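Local structure of polyketide synthase PksL (Bacillus subtilis, 5E1V) at residues I71-Q76 / K104-A109; S126-S131 / G168-L173; R213-L218 / V242-E247. The protein probably dehydrates beta-hydroxyacyl intermediates of bacillaene assembly, as the monomeric dehydratase domain of a trans-AT polyketide synthase split module. All coordinates share one frame; numbering follows the deposited sequence.

Interaction 1: I71-Q76 / K104-A109; sequences IVLNIQ and KLYMKA
With CG beside the backbone N and opposite the carbonyl carbon (chi1 -70°), Tyr-106 sets its ring against Leu-73, whose CG lies trans to its own N (chi1 -170°). This setting of Leu-73 brings its CD1 branch to the ring. Leu-73 CD1 lies 3.6 Å from Tyr-106 CD2, set obliquely to the ring. Ile-71 meets the far end of the same ring side. Its CG2 branch lies 4.3 Å from Tyr-106 CE2, and its CG1 is 4.0 Å from the hydroxyl oxygen OH. No hydrogen bond links the segments, because strand 84-94 runs between them in the sheet. The sheet belongs to a hotdog fold, and helix 34-44 packs against it. Tyr-34 of that helix touches the Tyr-106 ring, while Ile-37 and Ile-41 touch Ile-75. Tyr-106 and Met-107 both face Ala-89 and form a classic beta bulge, with psi of Tyr-106 at -42°. The bulge points both side chains toward 71-76. Met-107 rests on Ile-38 of the helix, and Leu-73 also packs on Leu-11 of strand 4-11.

Interaction 2: S126-S131 / G168-L173; sequences SQIKAS and GVLLEL
Ile-128 and Leu-170 point at each other between a short helix and a strand. Helix 125-130 packs on one side of strand 168-174, in the second hotdog half of the dehydratase. The other side of the strand carries Val-169 and Leu-171, which pack on helix 190-203. The strand is therefore layered between two helices. Both CB atoms of the apolar pair face the opposite segment. Branch CG2 of Ile-128 lies 4.3 Å from CD2 of Leu-170, a loose methyl-to-methyl contact. Leu-170 reaches it with CG trans to its backbone N (chi1 -177°). Leu-123 touches Ile-128 as well.

The second pair sits further along the strand. The CB of Glu-172 points toward the helix, and the extended chain (chi1 175°, chi2 -177°) carries the carboxylate out near the Lys-129 amine. Lys-129 leaves the helix to one side, and its mostly extended chain brings NZ near Glu-172. Its side chain touches Tyr-163 of strand 159-165 and Met-234 of strand 232-245. The opposite charges probably attract, but at 4.3 Å from Lys-129 NZ to Glu-172 OE2 they form no salt bridge. The lysine would be expected to favour a charged carboxylate at this distance. The other carboxylate oxygen, OE1 of Glu-172, is hydrogen-bonded to the hydroxyl OH of Tyr-163.

Interaction 3: R213-L218 / V242-E247; sequences RLYLPL and VRREKE
Tyr-215 lays its ring beside the hairpin end at 242-247 and touches Arg-244 and Glu-247. The hairpin joins strands 232-245 and 248-256 in the second hotdog half. Strands 248-256 and 262-273 lie between strand 232-245 and strand 215-225, so the segments share no backbone bond. The Tyr-215 ring bridges the distance and rests on Ile-249 and Leu-273 of those two strands.

Arg-243 makes no contact with Tyr-215. Arg-243 NE makes a weak hydrogen bond of 3.0 Å to Glu-245 OE2, as part of a salt bridge. Its guanidinium also has a cation-pi contact with Tyr-250, and its NH2 bonds Asn-268 OD1. Arg-244 is the residue that faces Tyr-215. The straight start of its chain puts Arg-244 CD 3.9 Å from Tyr-215 OH; the bend at chi3 (70°) then turns the guanidinium to Lys-246. The guanidinium and ring planes are 47° apart, not stacked. NE of Arg-244 is hydrogen-bonded to the carbonyl O of Leu-207.

Lys-246 takes backbone angles that fit a type II' turn together with Glu-247. Lys-246 O accepts Arg-244 NH1 at 3.1 Å, with an N-H...O angle of 150°. The donor meets a lone pair in the carbonyl plane, and the oxygen lies almost in the guanidinium plane. With an alanine here in place of Arg-244, the carbonyls of Leu-207 and Lys-246 would probably lose these donors, and Tyr-215 OH the methylene beside it. Arg-213 NH2 is 5.7 Å from Glu-247 OE1, too far for a bond, and is salt-bridged to Glu-211. The backbone oxygen O of Glu-247 is the part that meets the ring: it sits at the edge, near the ring plane, 3.9 Å from CE1 of Tyr-215.

The three contacts lie on the antiparallel strands of a double hotdog. Interaction 1 lies in the first half; interactions 2 and 3 lie in the second. Interactions 1 and 2 are on opposite sides of the chain's centre, with their own centres 37 Å apart. Interaction 3 is in between, 23 Å from interaction 1 and 24 Å from interaction 2, centre to centre. Its nearest atoms are about 7 Å from those of each, without touching. Strands 168-174 and 232-245, which carry one segment each of interactions 2 and 3, are neighbours. In related dehydratases the active site lies between the two halves, and the same is probable here.

Interaction 1: I71-Q76 / K104-A109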
loop_
_atom_site.group_PDB
_atom_site.type_symbol
_atom_site.label_atom_id
_atom_site.label_comp_id
_atom_site.label_asym_id
_atom_site.label_seq_id
_atom_site.Cartn_x
_atom_site.Cartn_y
_atom_site.Cartn_z
ATOM N N ILE A 71 11.415 -15.272 -5.428
ATOM C CA ILE A 71 10.774 -14.805 -6.623
ATOM C C ILE A 71 11.665 -13.669 -7.194
ATOM O O ILE A 71 11.894 -12.629 -6.574
ATOM C CB ILE A 71 9.295 -14.344 -6.437
ATOM C CG1 ILE A 71 8.286 -15.515 -6.338
ATOM C CG2 ILE A 71 8.858 -13.467 -7.639
ATOM C CD1 ILE A 71 8.647 -16.661 -5.447
ATOM N N VAL A 72 12.161 -13.890 -8.401
ATOM C CA VAL A 72 12.994 -12.908 -9.041
ATOM C C VAL A 72 12.055 -12.075 -9.895
ATOM O O VAL A 72 11.540 -12.571 -10.897
ATOM C CB VAL A 72 14.069 -13.575 -9.859
ATOM C CG1 VAL A 72 14.896 -12.505 -10.555
ATOM C CG2 VAL A 72 14.936 -14.476 -8.941
ATOM N N LEU A 73 11.785 -10.848 -9.453
ATOM C CA LEU A 73 10.777 -9.982 -10.038
ATOM C C LEU A 73 11.444 -8.936 -10.932
ATOM O O LEU A 73 12.216 -8.098 -10.471
ATOM C CB LEU A 73 9.894 -9.330 -8.941
ATOM C CG LEU A 73 8.605 -8.559 -9.357
ATOM C CD1 LEU A 73 7.542 -9.483 -9.900
ATOM C CD2 LEU A 73 7.955 -7.753 -8.215
ATOM N N ASN A 74 11.121 -9.005 -12.210
ATOM C CA ASN A 74 11.652 -8.117 -13.203
ATOM C C ASN A 74 10.635 -7.038 -13.404
ATOM O O ASN A 74 9.473 -7.354 -13.747
ATOM C CB ASN A 74 11.899 -8.934 -14.464
ATOM C CG ASN A 74 13.310 -9.443 -14.534
ATOM O OD1 ASN A 74 14.114 -9.226 -13.630
ATOM N ND2 ASN A 74 13.646 -10.069 -15.650
ATOM N N ILE A 75 11.007 -5.783 -13.081
ATOM C CA ILE A 75 10.127 -4.620 -13.307
ATOM C C ILE A 75 10.658 -3.848 -14.516
ATOM O O ILE A 75 11.788 -3.385 -14.484
ATOM C CB ILE A 75 9.959 -3.755 -12.062
ATOM C CG1 ILE A 75 9.435 -4.629 -10.931
ATOM C CG2 ILE A 75 8.946 -2.639 -12.238
ATOM C CD1 ILE A 75 9.770 -4.070 -9.610
ATOM N N GLN A 76 9.867 -3.787 -15.593
ATOM C CA GLN A 76 10.250 -2.953 -16.762
ATOM C C GLN A 76 9.275 -1.762 -16.898
ATOM O O GLN A 76 8.029 -1.954 -16.836
ATOM C CB GLN A 76 10.204 -3.765 -18.014
ATOM C CG GLN A 76 11.042 -5.014 -17.949
ATOM C CD GLN A 76 11.298 -5.596 -19.327
ATOM O OE1 GLN A 76 11.194 -4.900 -20.349
ATOM N NE2 GLN A 76 11.635 -6.863 -19.362
ATOM N N LYS A 104 5.458 -15.440 -14.455
ATOM C CA LYS A 104 4.101 -15.045 -14.090
ATOM C C LYS A 104 3.979 -13.529 -13.980
ATOM O O LYS A 104 4.914 -12.844 -13.453
ATOM C CB LYS A 104 3.719 -15.597 -12.720
ATOM C CG LYS A 104 3.606 -17.092 -12.652
ATOM C CD LYS A 104 3.152 -17.502 -11.248
ATOM C CE LYS A 104 3.341 -19.001 -11.023
ATOM N NZ LYS A 104 2.396 -19.463 -9.946
ATOM N N LEU A 105 2.864 -13.034 -14.535
ATOM C CA LEU A 105 2.480 -11.622 -14.385
ATOM C C LEU A 105 1.890 -11.313 -13.001
ATOM O O LEU A 105 0.884 -11.895 -12.493
ATOM C CB LEU A 105 1.539 -11.160 -15.512
ATOM C CG LEU A 105 1.207 -9.660 -15.486
ATOM C CD1 LEU A 105 2.362 -8.781 -15.885
ATOM C CD2 LEU A 105 -0.019 -9.345 -16.321
ATOM N N TYR A 106 2.563 -10.378 -12.316
ATOM C CA TYR A 106 2.054 -9.928 -11.052
ATOM C C TYR A 106 1.322 -8.593 -11.058
ATOM O O TYR A 106 0.351 -8.441 -10.295
ATOM C CB TYR A 106 3.246 -9.907 -10.046
ATOM C CG TYR A 106 3.713 -11.317 -9.689
ATOM C CD1 TYR A 106 3.038 -12.062 -8.708
ATOM C CD2 TYR A 106 4.834 -11.861 -10.244
ATOM C CE1 TYR A 106 3.464 -13.325 -8.370
ATOM C CE2 TYR A 106 5.273 -13.125 -9.902
ATOM C CZ TYR A 106 4.588 -13.831 -8.952
ATOM O OH TYR A 106 5.024 -15.084 -8.548
ATOM N N MET A 107 1.826 -7.598 -11.771
ATOM C CA MET A 107 1.287 -6.214 -11.645
ATOM C C MET A 107 1.583 -5.518 -12.987
ATOM O O MET A 107 2.617 -5.710 -13.585
ATOM C CB MET A 107 2.024 -5.509 -10.443
ATOM C CG MET A 107 1.654 -4.083 -10.227
ATOM S SD MET A 107 2.680 -3.033 -11.202
ATOM C CE MET A 107 4.303 -3.101 -10.359
ATOM N N LYS A 108 0.744 -4.586 -13.378
ATOM C CA LYS A 108 1.072 -3.602 -14.395
ATOM C C LYS A 108 0.517 -2.249 -13.922
ATOM O O LYS A 108 -0.366 -2.208 -13.098
ATOM C CB LYS A 108 0.251 -3.941 -15.648
ATOM C CG LYS A 108 0.697 -5.165 -16.396
ATOM C CD LYS A 108 -0.361 -5.526 -17.488
ATOM C CE LYS A 108 -0.011 -4.802 -18.749
ATOM N NZ LYS A 108 -1.083 -4.962 -19.785
ATOM N N ALA A 109 1.006 -1.166 -14.498
ATOM C CA ALA A 109 0.644 0.146 -14.106
ATOM C C ALA A 109 1.162 1.132 -15.136
ATOM O O ALA A 109 2.006 0.815 -15.960
ATOM C CB ALA A 109 1.277 0.475 -12.720
#

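Interaction 2: S126-S131 / G168-L173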
loop_
_atom_site.group_PDB
_atom_site.type_symbol
_atom_site.label_atom_id
_atom_site.label_comp_id
_atom_site.label_asym_id
_atom_site.label_seq_id
_atom_site.Cartn_x
_atom_site.Cartn_y
_atom_site.Cartn_z
ATOM N N SER A 126 -5.829 18.083 16.206
ATOM C CA SER A 126 -6.393 18.074 17.566
ATOM C C SER A 126 -7.919 18.210 17.553
ATOM O O SER A 126 -8.648 17.413 18.167
ATOM C CB SER A 126 -5.736 19.184 18.372
ATOM O OG SER A 126 -4.330 19.118 18.175
ATOM N N GLN A 127 -8.396 19.192 16.803
ATOM C CA GLN A 127 -9.834 19.364 16.582
ATOM C C GLN A 127 -10.550 18.043 16.236
ATOM O O GLN A 127 -11.617 17.726 16.791
ATOM C CB GLN A 127 -10.049 20.408 15.473
ATOM C CG GLN A 127 -11.216 20.156 14.522
ATOM C CD GLN A 127 -12.407 21.018 14.846
ATOM O OE1 GLN A 127 -12.294 22.241 14.864
ATOM N NE2 GLN A 127 -13.555 20.394 15.106
ATOM N N ILE A 128 -9.949 17.292 15.304
ATOM C CA ILE A 128 -10.576 16.116 14.743
ATOM C C ILE A 128 -10.625 15.055 15.845
ATOM O O ILE A 128 -11.620 14.330 15.975
ATOM C CB ILE A 128 -9.835 15.625 13.463
ATOM C CG1 ILE A 128 -9.754 16.754 12.423
ATOM C CG2 ILE A 128 -10.567 14.456 12.835
ATOM C CD1 ILE A 128 -8.807 16.513 11.263
ATOM N N LYS A 129 -9.570 14.976 16.644
ATOM C CA LYS A 129 -9.558 14.042 17.773
ATOM C C LYS A 129 -10.658 14.450 18.740
ATOM O O LYS A 129 -11.546 13.663 19.029
ATOM C CB LYS A 129 -8.188 14.002 18.472
ATOM C CG LYS A 129 -7.072 13.534 17.556
ATOM C CD LYS A 129 -5.660 13.771 18.096
ATOM C CE LYS A 129 -4.751 14.289 16.987
ATOM N NZ LYS A 129 -3.341 13.761 16.958
ATOM N N ALA A 130 -10.615 15.703 19.186
ATOM C CA ALA A 130 -11.614 16.237 20.116
ATOM C C ALA A 130 -13.067 15.977 19.683
ATOM O O ALA A 130 -13.919 15.701 20.535
ATOM C CB ALA A 130 -11.387 17.728 20.323
ATOM N N SER A 131 -13.350 16.052 18.378
ATOM C CA SER A 131 -14.702 15.770 17.862
ATOM C C SER A 131 -14.981 14.270 17.620
ATOM O O SER A 131 -16.039 13.923 17.106
ATOM C CB SER A 131 -14.975 16.580 16.603
ATOM N N GLY A 168 -16.404 9.663 8.752
ATOM C CA GLY A 168 -15.243 8.946 8.259
ATOM C C GLY A 168 -14.372 8.516 9.388
ATOM O O GLY A 168 -14.841 8.318 10.527
ATOM N N VAL A 169 -13.097 8.360 9.082
ATOM C CA VAL A 169 -12.158 7.910 10.101
ATOM C C VAL A 169 -10.875 8.665 9.842
ATOM O O VAL A 169 -10.629 9.060 8.675
ATOM C CB VAL A 169 -12.058 6.368 9.981
ATOM C CG1 VAL A 169 -10.707 5.907 9.443
ATOM C CG2 VAL A 169 -12.492 5.666 11.260
ATOM N N LEU A 170 -10.106 8.898 10.906
ATOM C CA LEU A 170 -8.738 9.410 10.825
ATOM C C LEU A 170 -7.786 8.429 11.491
ATOM O O LEU A 170 -7.978 8.074 12.675
ATOM C CB LEU A 170 -8.562 10.753 11.513
ATOM C CG LEU A 170 -7.135 11.341 11.359
ATOM C CD1 LEU A 170 -6.886 11.762 9.917
ATOM C CD2 LEU A 170 -6.813 12.515 12.303
ATOM N N LEU A 171 -6.754 7.999 10.746
ATOM C CA LEU A 171 -5.786 6.962 11.215
ATOM C C LEU A 171 -4.524 7.638 11.592
ATOM O O LEU A 171 -3.957 8.364 10.781
ATOM C CB LEU A 171 -5.449 5.940 10.081
ATOM C CG LEU A 171 -6.618 5.490 9.230
ATOM C CD1 LEU A 171 -6.194 4.476 8.162
ATOM C CD2 LEU A 171 -7.653 4.846 10.171
ATOM N N GLU A 172 -4.074 7.437 12.837
ATOM C CA GLU A 172 -2.854 8.037 13.349
ATOM C C GLU A 172 -1.884 6.891 13.391
ATOM O O GLU A 172 -1.984 6.043 14.262
ATOM C CB GLU A 172 -3.070 8.590 14.794
ATOM C CG GLU A 172 -1.825 9.137 15.478
ATOM C CD GLU A 172 -2.056 9.607 16.935
ATOM O OE1 GLU A 172 -3.137 9.385 17.523
ATOM O OE2 GLU A 172 -1.110 10.170 17.481
ATOM N N LEU A 173 -0.983 6.861 12.404
ATOM C CA LEU A 173 -0.148 5.725 12.073
ATOM C C LEU A 173 1.302 6.072 12.275
ATOM O O LEU A 173 1.719 7.143 11.922
ATOM C CB LEU A 173 -0.357 5.357 10.578
ATOM C CG LEU A 173 -1.698 4.701 10.328
ATOM C CD1 LEU A 173 -1.992 4.550 8.836
ATOM C CD2 LEU A 173 -1.855 3.381 11.075
#

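Interaction 3: R213-L218 / V242-E247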
loop_
_atom_site.group_PDB
_atom_site.type_symbol
_atom_site.label_atom_id
_atom_site.label_comp_id
_atom_site.label_asym_id
_atom_site.label_seq_id
_atom_site.Cartn_x
_atom_site.Cartn_y
_atom_site.Cartn_z
ATOM N N ARG A 213 -14.333 -13.431 4.762
ATOM C CA ARG A 213 -13.287 -13.691 3.761
ATOM C C ARG A 213 -12.568 -12.387 3.526
ATOM O O ARG A 213 -13.222 -11.355 3.437
ATOM C CB ARG A 213 -13.825 -14.093 2.396
ATOM C CG ARG A 213 -13.864 -15.577 2.096
ATOM C CD ARG A 213 -15.186 -16.152 2.493
ATOM N NE ARG A 213 -16.340 -15.380 2.022
ATOM C CZ ARG A 213 -17.101 -15.659 0.958
ATOM N NH1 ARG A 213 -16.872 -16.723 0.200
ATOM N NH2 ARG A 213 -18.126 -14.861 0.659
ATOM N N LEU A 214 -11.248 -12.437 3.376
ATOM C CA LEU A 214 -10.467 -11.225 3.183
ATOM C C LEU A 214 -10.672 -10.595 1.818
ATOM O O LEU A 214 -10.991 -11.289 0.840
ATOM C CB LEU A 214 -8.977 -11.576 3.357
ATOM C CG LEU A 214 -8.572 -12.177 4.697
ATOM C CD1 LEU A 214 -7.137 -12.705 4.663
ATOM C CD2 LEU A 214 -8.751 -11.171 5.823
ATOM N N TYR A 215 -10.438 -9.283 1.714
ATOM C CA TYR A 215 -10.414 -8.620 0.425
ATOM C C TYR A 215 -8.956 -8.167 0.166
ATOM O O TYR A 215 -8.471 -7.347 0.925
ATOM C CB TYR A 215 -11.281 -7.357 0.409
ATOM C CG TYR A 215 -12.735 -7.590 0.669
ATOM C CD1 TYR A 215 -13.665 -7.544 -0.380
ATOM C CD2 TYR A 215 -13.187 -7.859 1.960
ATOM C CE1 TYR A 215 -15.020 -7.784 -0.157
ATOM C CE2 TYR A 215 -14.526 -8.098 2.197
ATOM C CZ TYR A 215 -15.437 -8.057 1.132
ATOM O OH TYR A 215 -16.784 -8.279 1.367
ATOM N N LEU A 216 -8.339 -8.648 -0.906
ATOM C CA LEU A 216 -6.930 -8.302 -1.245
ATOM C C LEU A 216 -6.896 -7.229 -2.309
ATOM O O LEU A 216 -7.868 -7.071 -3.088
ATOM C CB LEU A 216 -6.214 -9.532 -1.742
ATOM C CG LEU A 216 -6.014 -10.592 -0.642
ATOM C CD1 LEU A 216 -5.257 -11.762 -1.248
ATOM C CD2 LEU A 216 -5.325 -10.090 0.626
ATOM N N PRO A 217 -5.797 -6.470 -2.360
ATOM C CA PRO A 217 -5.708 -5.474 -3.403
ATOM C C PRO A 217 -5.807 -6.019 -4.828
ATOM O O PRO A 217 -5.332 -7.130 -5.151
ATOM C CB PRO A 217 -4.324 -4.841 -3.151
ATOM C CG PRO A 217 -4.202 -4.854 -1.651
ATOM C CD PRO A 217 -4.737 -6.256 -1.328
ATOM N N LEU A 218 -6.496 -5.223 -5.631
ATOM C CA LEU A 218 -6.781 -5.509 -7.024
ATOM C C LEU A 218 -6.337 -4.348 -7.934
ATOM O O LEU A 218 -5.729 -4.587 -8.925
ATOM C CB LEU A 218 -8.271 -5.706 -7.221
ATOM C CG LEU A 218 -8.649 -5.906 -8.723
ATOM C CD1 LEU A 218 -8.104 -7.201 -9.327
ATOM C CD2 LEU A 218 -10.154 -5.767 -9.025
ATOM N N VAL A 242 -15.989 5.412 0.476
ATOM C CA VAL A 242 -15.913 3.984 0.698
ATOM C C VAL A 242 -17.208 3.384 0.238
ATOM O O VAL A 242 -18.282 3.925 0.525
ATOM C CB VAL A 242 -15.624 3.637 2.168
ATOM C CG1 VAL A 242 -14.343 4.340 2.644
ATOM C CG2 VAL A 242 -16.786 4.024 3.088
ATOM N N ARG A 243 -17.125 2.288 -0.496
ATOM C CA ARG A 243 -18.314 1.597 -0.872
ATOM C C ARG A 243 -18.004 0.122 -1.056
ATOM O O ARG A 243 -16.838 -0.255 -1.172
ATOM C CB ARG A 243 -18.950 2.270 -2.096
ATOM C CG ARG A 243 -18.505 1.754 -3.449
ATOM C CD ARG A 243 -18.913 2.714 -4.550
ATOM N NE ARG A 243 -17.899 2.798 -5.610
ATOM C CZ ARG A 243 -16.722 3.408 -5.471
ATOM N NH1 ARG A 243 -16.391 3.998 -4.319
ATOM N NH2 ARG A 243 -15.856 3.440 -6.479
ATOM N N ARG A 244 -19.031 -0.719 -0.988
ATOM C CA ARG A 244 -18.949 -2.131 -1.463
ATOM C C ARG A 244 -19.926 -2.446 -2.583
ATOM O O ARG A 244 -21.115 -2.139 -2.467
ATOM C CB ARG A 244 -19.188 -3.117 -0.320
ATOM C CG ARG A 244 -19.098 -4.602 -0.740
ATOM C CD ARG A 244 -19.394 -5.524 0.441
ATOM N NE ARG A 244 -20.813 -5.439 0.804
ATOM C CZ ARG A 244 -21.787 -6.059 0.133
ATOM N NH1 ARG A 244 -21.516 -6.854 -0.897
ATOM N NH2 ARG A 244 -23.055 -5.899 0.512
ATOM N N GLU A 245 -19.421 -3.062 -3.651
ATOM C CA GLU A 245 -20.223 -3.583 -4.748
ATOM C C GLU A 245 -19.895 -5.065 -4.922
ATOM O O GLU A 245 -18.822 -5.426 -5.427
ATOM C CB GLU A 245 -19.970 -2.789 -6.039
ATOM C CG GLU A 245 -20.322 -1.303 -5.891
ATOM C CD GLU A 245 -19.921 -0.433 -7.086
ATOM O OE1 GLU A 245 -19.904 -0.938 -8.220
ATOM O OE2 GLU A 245 -19.630 0.771 -6.875
ATOM N N LYS A 246 -20.826 -5.910 -4.463
ATOM C CA LYS A 246 -20.694 -7.366 -4.409
ATOM C C LYS A 246 -19.354 -7.864 -3.813
ATOM O O LYS A 246 -19.113 -7.763 -2.605
ATOM C CB LYS A 246 -20.960 -7.965 -5.801
ATOM C CG LYS A 246 -22.378 -7.692 -6.319
ATOM C CD LYS A 246 -22.815 -8.704 -7.371
ATOM C CE LYS A 246 -24.269 -9.126 -7.156
ATOM N NZ LYS A 246 -25.196 -7.962 -7.198
ATOM N N GLU A 247 -18.509 -8.340 -4.712
ATOM C CA GLU A 247 -17.161 -8.902 -4.507
ATOM C C GLU A 247 -16.031 -7.839 -4.334
ATOM O O GLU A 247 -14.867 -8.210 -3.995
ATOM C CB GLU A 247 -16.865 -9.673 -5.808
ATOM C CG GLU A 247 -16.111 -10.971 -5.709
ATOM C CD GLU A 247 -16.950 -12.191 -5.344
ATOM O OE1 GLU A 247 -17.726 -12.135 -4.353
ATOM O OE2 GLU A 247 -16.770 -13.231 -6.031
#